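Local coordinates for protein oligopeptide ABC transporter OppAIV (Borrelia burgdorferi B31, PDB 4GL8) that probably binds oligopeptides outside the cytoplasmic membrane and delivers them to an ABC transporter for uptake, as a solute-binding protein of family 5, at residues A[36-41]-A[406-411]; A[217-222]-A[240-245]. One frame throughout, in Å; residues are numbered along the deposited sequence.

Contact 1. Residues A[36-41]-A[406-411]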
loop_
_atom_site.group_PDB
_atom_site.type_symbol
_atom_site.label_atom_id
_atom_site.label_comp_id
_atom_site.label_asym_id
_atom_site.label_seq_id
_atom_site.Cartn_x
_atom_site.Cartn_y
_atom_site.Cartn_z
ATOM N N ILE A 36 8.663 11.069 6.802
ATOM C CA ILE A 36 7.928 9.911 6.227
ATOM C C ILE A 36 8.609 9.400 4.929
ATOM O O ILE A 36 8.365 8.287 4.494
ATOM C CB ILE A 36 6.445 10.246 5.964
ATOM N N GLY A 37 9.492 10.206 4.339
ATOM C CA GLY A 37 10.417 9.725 3.312
ATOM C C GLY A 37 10.190 10.163 1.865
ATOM O O GLY A 37 11.046 9.912 1.018
ATOM N N SER A 38 9.064 10.808 1.570
ATOM C CA SER A 38 8.801 11.271 0.217
ATOM C C SER A 38 7.579 12.177 0.207
ATOM O O SER A 38 6.721 12.092 1.085
ATOM C CB SER A 38 8.570 10.077 -0.719
ATOM O OG SER A 38 9.789 9.542 -1.214
ATOM N N GLU A 39 7.533 13.049 -0.789
ATOM C CA GLU A 39 6.439 13.978 -1.008
ATOM C C GLU A 39 5.272 13.184 -1.561
ATOM O O GLU A 39 5.442 12.455 -2.538
ATOM C CB GLU A 39 6.866 15.059 -2.010
ATOM C CG GLU A 39 5.741 15.935 -2.604
ATOM C CD GLU A 39 5.356 17.141 -1.759
ATOM O OE1 GLU A 39 5.771 17.203 -0.586
ATOM O OE2 GLU A 39 4.647 18.037 -2.269
ATOM N N PRO A 40 4.089 13.316 -0.942
ATOM C CA PRO A 40 2.910 12.648 -1.487
ATOM C C PRO A 40 2.531 13.240 -2.836
ATOM O O PRO A 40 2.835 14.405 -3.107
ATOM C CB PRO A 40 1.819 12.947 -0.459
ATOM C CG PRO A 40 2.220 14.251 0.113
ATOM C CD PRO A 40 3.736 14.167 0.208
ATOM N N ALA A 41 1.875 12.421 -3.652
ATOM C CA ALA A 41 1.456 12.776 -5.018
ATOM C C ALA A 41 0.064 13.355 -4.997
ATOM O O ALA A 41 -0.296 14.080 -5.886
ATOM C CB ALA A 41 1.468 11.540 -5.921
ATOM N N GLU A 406 13.727 7.848 -9.909
ATOM C CA GLU A 406 12.642 8.794 -10.143
ATOM C C GLU A 406 12.067 9.280 -8.816
ATOM O O GLU A 406 11.990 8.537 -7.844
ATOM C CB GLU A 406 11.539 8.135 -10.996
ATOM C CG GLU A 406 11.926 7.883 -12.448
ATOM C CD GLU A 406 10.811 7.280 -13.289
ATOM O OE1 GLU A 406 9.869 6.629 -12.773
ATOM O OE2 GLU A 406 10.870 7.457 -14.519
ATOM N N GLU A 407 11.685 10.543 -8.788
ATOM C CA GLU A 407 10.974 11.105 -7.666
ATOM C C GLU A 407 9.641 10.345 -7.524
ATOM O O GLU A 407 9.074 9.879 -8.514
ATOM C CB GLU A 407 10.722 12.605 -7.892
ATOM C CG GLU A 407 10.246 13.387 -6.662
ATOM C CD GLU A 407 8.732 13.335 -6.406
ATOM O OE1 GLU A 407 7.922 13.189 -7.365
ATOM O OE2 GLU A 407 8.326 13.445 -5.220
ATOM N N TRP A 408 9.164 10.268 -6.292
ATOM C CA TRP A 408 8.054 9.442 -5.888
ATOM C C TRP A 408 6.846 9.524 -6.825
ATOM O O TRP A 408 6.370 8.491 -7.257
ATOM C CB TRP A 408 7.655 9.792 -4.451
ATOM C CG TRP A 408 6.569 8.849 -3.803
ATOM C CD1 TRP A 408 5.380 9.230 -3.277
ATOM C CD2 TRP A 408 6.663 7.431 -3.579
ATOM N NE1 TRP A 408 4.716 8.160 -2.767
ATOM C CE2 TRP A 408 5.474 7.036 -2.935
ATOM C CE3 TRP A 408 7.623 6.457 -3.895
ATOM C CZ2 TRP A 408 5.209 5.707 -2.586
ATOM C CZ3 TRP A 408 7.374 5.163 -3.568
ATOM C CH2 TRP A 408 6.160 4.786 -2.898
ATOM N N SER A 409 6.378 10.723 -7.165
ATOM C CA SER A 409 5.227 10.872 -8.082
ATOM C C SER A 409 5.488 10.329 -9.451
ATOM O O SER A 409 4.615 9.719 -10.041
ATOM C CB SER A 409 4.791 12.340 -8.223
ATOM O OG SER A 409 4.106 12.755 -7.048
ATOM N N THR A 410 6.664 10.594 -9.984
ATOM C CA THR A 410 7.034 10.088 -11.297
ATOM C C THR A 410 7.157 8.568 -11.240
ATOM O O THR A 410 6.763 7.885 -12.156
ATOM C CB THR A 410 8.356 10.736 -11.773
ATOM O OG1 THR A 410 8.178 12.160 -11.882
ATOM C CG2 THR A 410 8.833 10.175 -13.175
ATOM N N TYR A 411 7.737 8.047 -10.165
ATOM C CA TYR A 411 7.880 6.597 -9.988
ATOM C C TYR A 411 6.533 5.867 -10.005
ATOM O O TYR A 411 6.396 4.837 -10.656
ATOM C CB TYR A 411 8.620 6.301 -8.686
ATOM C CG TYR A 411 8.472 4.874 -8.203
ATOM C CD1 TYR A 411 9.268 3.864 -8.715
ATOM C CD2 TYR A 411 7.562 4.547 -7.221
ATOM C CE1 TYR A 411 9.156 2.569 -8.263
ATOM C CE2 TYR A 411 7.435 3.249 -6.756
ATOM C CZ TYR A 411 8.225 2.262 -7.281
ATOM O OH TYR A 411 8.095 0.968 -6.810
HETATM O O HOH W 1 5.743 13.265 -4.938
HETATM O O HOH W 2 9.508 13.207 -2.953
#
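Two waters link the Glu407 carboxylate to the backbone of Glu39, whose own carboxylate turns away to a salt bridge with Arg214. Glu407 OE2 accepts from both: water 1, 2.6 Å from this OE2, also donates to Glu39 O, while water 2, at the same 2.6 Å from OE2, takes the Glu39 backbone N-H. The other carboxylate oxygen caps the helix that begins at the next residue, Ser409 N lying 2.9 Å from Glu407 OE1 and above the carboxylate plane. Bent at chi2 (-85°), the chain of this N-cap residue curls so that one oxygen serves the helix and the other the waters.

Trp408 opens helix 408-417 and carries the apolar part of the contact. Ser38 CB sits over one face of the indole, 4.3 Å from the centroid of the five-membered ring in a CH-pi contact, and Glu39 O lies at the ring edge, 3.3 Å from Trp408 CD1. The indole also packs on the backbone of the bound peptide, and its NE1 is hydrogen-bonded to Asp50; the contact thus reaches the ligand site of this solute-binding protein. At the next residue, Ser409 OG donates to water 1 across 2.7 Å, giving that water a third protein partner, and the same OG lies 3.1 Å from Ala41 CB.

Contact 2. Residues A[217-222]-A[240-245]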
loop_
_atom_site.group_PDB
_atom_site.type_symbol
_atom_site.label_atom_id
_atom_site.label_comp_id
_atom_site.label_asym_id
_atom_site.label_seq_id
_atom_site.Cartn_x
_atom_site.Cartn_y
_atom_site.Cartn_z
ATOM N N ASN A 217 7.278 19.918 -1.726
ATOM C CA ASN A 217 8.567 19.215 -1.611
ATOM C C ASN A 217 9.309 19.474 -0.324
ATOM O O ASN A 217 10.493 19.239 -0.248
ATOM C CB ASN A 217 9.473 19.501 -2.812
ATOM C CG ASN A 217 8.847 19.053 -4.115
ATOM O OD1 ASN A 217 8.262 17.969 -4.203
ATOM N ND2 ASN A 217 8.955 19.882 -5.131
ATOM N N GLU A 218 8.589 19.897 0.704
ATOM C CA GLU A 218 9.205 20.284 1.941
ATOM C C GLU A 218 8.415 19.838 3.175
ATOM O O GLU A 218 8.940 19.140 4.032
ATOM C CB GLU A 218 9.386 21.801 1.926
ATOM C CG GLU A 218 10.539 22.284 2.779
ATOM C CD GLU A 218 10.455 23.779 3.067
ATOM O OE1 GLU A 218 10.522 24.565 2.082
ATOM O OE2 GLU A 218 10.311 24.151 4.272
ATOM N N LYS A 219 7.155 20.240 3.271
ATOM C CA LYS A 219 6.369 20.066 4.504
ATOM C C LYS A 219 4.875 19.888 4.264
ATOM O O LYS A 219 4.300 20.539 3.413
ATOM C CB LYS A 219 6.505 21.308 5.379
ATOM C CG LYS A 219 7.603 21.251 6.424
ATOM C CD LYS A 219 7.478 22.437 7.391
ATOM C CE LYS A 219 7.923 23.754 6.762
ATOM N NZ LYS A 219 6.917 24.831 6.972
ATOM N N VAL A 220 4.247 19.046 5.072
ATOM C CA VAL A 220 2.791 19.001 5.139
ATOM C C VAL A 220 2.487 19.245 6.619
ATOM O O VAL A 220 2.930 18.489 7.464
ATOM C CB VAL A 220 2.237 17.640 4.662
ATOM C CG1 VAL A 220 0.722 17.667 4.569
ATOM C CG2 VAL A 220 2.852 17.243 3.330
ATOM N N VAL A 221 1.769 20.320 6.917
ATOM C CA VAL A 221 1.445 20.688 8.284
ATOM C C VAL A 221 -0.020 20.406 8.542
ATOM O O VAL A 221 -0.915 20.932 7.852
ATOM C CB VAL A 221 1.761 22.163 8.572
ATOM C CG1 VAL A 221 1.617 22.470 10.061
ATOM C CG2 VAL A 221 3.178 22.512 8.099
ATOM N N LEU A 222 -0.251 19.559 9.530
ATOM C CA LEU A 222 -1.590 19.253 10.010
ATOM C C LEU A 222 -1.853 19.990 11.312
ATOM O O LEU A 222 -0.944 20.153 12.124
ATOM C CB LEU A 222 -1.729 17.758 10.261
ATOM C CG LEU A 222 -2.031 16.819 9.094
ATOM C CD1 LEU A 222 -1.299 17.222 7.836
ATOM C CD2 LEU A 222 -1.742 15.365 9.467
ATOM N N ILE A 240 3.853 17.911 11.958
ATOM C CA ILE A 240 4.572 18.309 10.764
ATOM C C ILE A 240 5.252 17.103 10.095
ATOM O O ILE A 240 6.146 16.484 10.674
ATOM C CB ILE A 240 5.630 19.413 11.045
ATOM C CG1 ILE A 240 4.975 20.665 11.666
ATOM C CG2 ILE A 240 6.346 19.797 9.738
ATOM C CD1 ILE A 240 5.988 21.732 12.079
ATOM N N PHE A 241 4.822 16.799 8.864
ATOM C CA PHE A 241 5.481 15.793 8.029
ATOM C C PHE A 241 6.576 16.474 7.239
ATOM O O PHE A 241 6.286 17.285 6.373
ATOM C CB PHE A 241 4.511 15.143 7.038
ATOM C CG PHE A 241 3.530 14.222 7.670
ATOM C CD1 PHE A 241 3.868 12.904 7.925
ATOM C CD2 PHE A 241 2.285 14.664 8.037
ATOM C CE1 PHE A 241 2.964 12.044 8.509
ATOM C CE2 PHE A 241 1.378 13.809 8.631
ATOM C CZ PHE A 241 1.715 12.496 8.863
ATOM N N PHE A 242 7.828 16.160 7.550
ATOM C CA PHE A 242 8.960 16.647 6.779
ATOM C C PHE A 242 9.261 15.687 5.657
ATOM O O PHE A 242 9.419 14.490 5.853
ATOM C CB PHE A 242 10.194 16.823 7.654
ATOM C CG PHE A 242 10.233 18.125 8.370
ATOM C CD1 PHE A 242 10.810 19.240 7.770
ATOM C CD2 PHE A 242 9.680 18.253 9.647
ATOM C CE1 PHE A 242 10.847 20.459 8.437
ATOM C CE2 PHE A 242 9.717 19.470 10.322
ATOM C CZ PHE A 242 10.304 20.573 9.716
ATOM N N VAL A 243 9.291 16.226 4.456
ATOM C CA VAL A 243 9.595 15.457 3.278
ATOM C C VAL A 243 11.088 15.591 3.013
ATOM O O VAL A 243 11.672 16.674 3.216
ATOM C CB VAL A 243 8.845 16.013 2.076
ATOM C CG1 VAL A 243 9.293 15.296 0.817
ATOM C CG2 VAL A 243 7.351 15.881 2.305
ATOM N N THR A 244 11.698 14.486 2.605
ATOM C CA THR A 244 13.059 14.462 2.072
ATOM C C THR A 244 13.405 13.007 1.798
ATOM O O THR A 244 13.072 12.133 2.602
ATOM C CB THR A 244 14.124 15.101 2.999
ATOM O OG1 THR A 244 15.435 14.823 2.495
ATOM C CG2 THR A 244 14.025 14.576 4.405
ATOM N N ASP A 245 14.040 12.790 0.640
ATOM C CA ASP A 245 14.545 11.503 0.148
ATOM C C ASP A 245 15.901 11.158 0.759
ATOM O O ASP A 245 16.377 10.018 0.634
ATOM C CB ASP A 245 14.753 11.595 -1.377
ATOM C CG ASP A 245 13.458 11.822 -2.136
ATOM O OD1 ASP A 245 12.393 11.466 -1.587
ATOM O OD2 ASP A 245 13.498 12.343 -3.278
#
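Three backbone hydrogen bonds join Glu218 and Val220 to Phe241 and Val243. Val220 and Phe241 form a hydrogen-bonded antiparallel pair, with Val220 N to Phe241 O at 3.0 Å and Phe241 N to Val220 O at 2.9 Å. Val243 N also reaches Glu218 O nearly straight (172° at the hydrogen). Between them, Lys219 CA makes a CA-H...O contact with Phe241 O at 3.4 Å.

The aromatic contacts lie on opposite faces of the strand pair. Lys219 runs beside Phe242, its CG over one ring face toward the rim, 4.2 Å from the centroid in a CH-pi contact. On the other face, Leu222 CD2 comes to the edge of the Phe241 ring, 3.6 Å from CE2.

Aliphatic contacts gather round Ile240 on the Lys219 face. Its CG2 branch, anti to the backbone N, meets Lys219 CD at 3.7 Å, while its CG1 lies 4.1 Å from Val221 CG1, the two side chains running side by side. Where the chain enters strand 219-224 from strand 209-215, Glu218 and Lys219 both face Val215, a classic beta bulge in that neighbouring pairing. Strand 219-224 thus lies antiparallel between 209-215 and 238-242, and 238-242 in turn runs parallel to 31-35, making a mixed sheet.

From the N terminus, strand 31-35 leads into segment 36-41, the first half of contact 1. Its partner 406-411 comes 365 residues later, so contact 1 closes a very long loop. Contact 2, whose segments are separated by just 17 residues, closes a short one nested inside it. Strand 31-35 also pairs in parallel with strand 238-242, placing the start of contact 1 beside contact 2, their centres about 12 Å apart. They meet directly: Ser38 OG probably hydrogen-bonds Asp245 OD1, and Glu39 packs on Val243. Together they tie strands 219-224 and 238-242, through the segment after strand 31-35, to the start of helix 408-417.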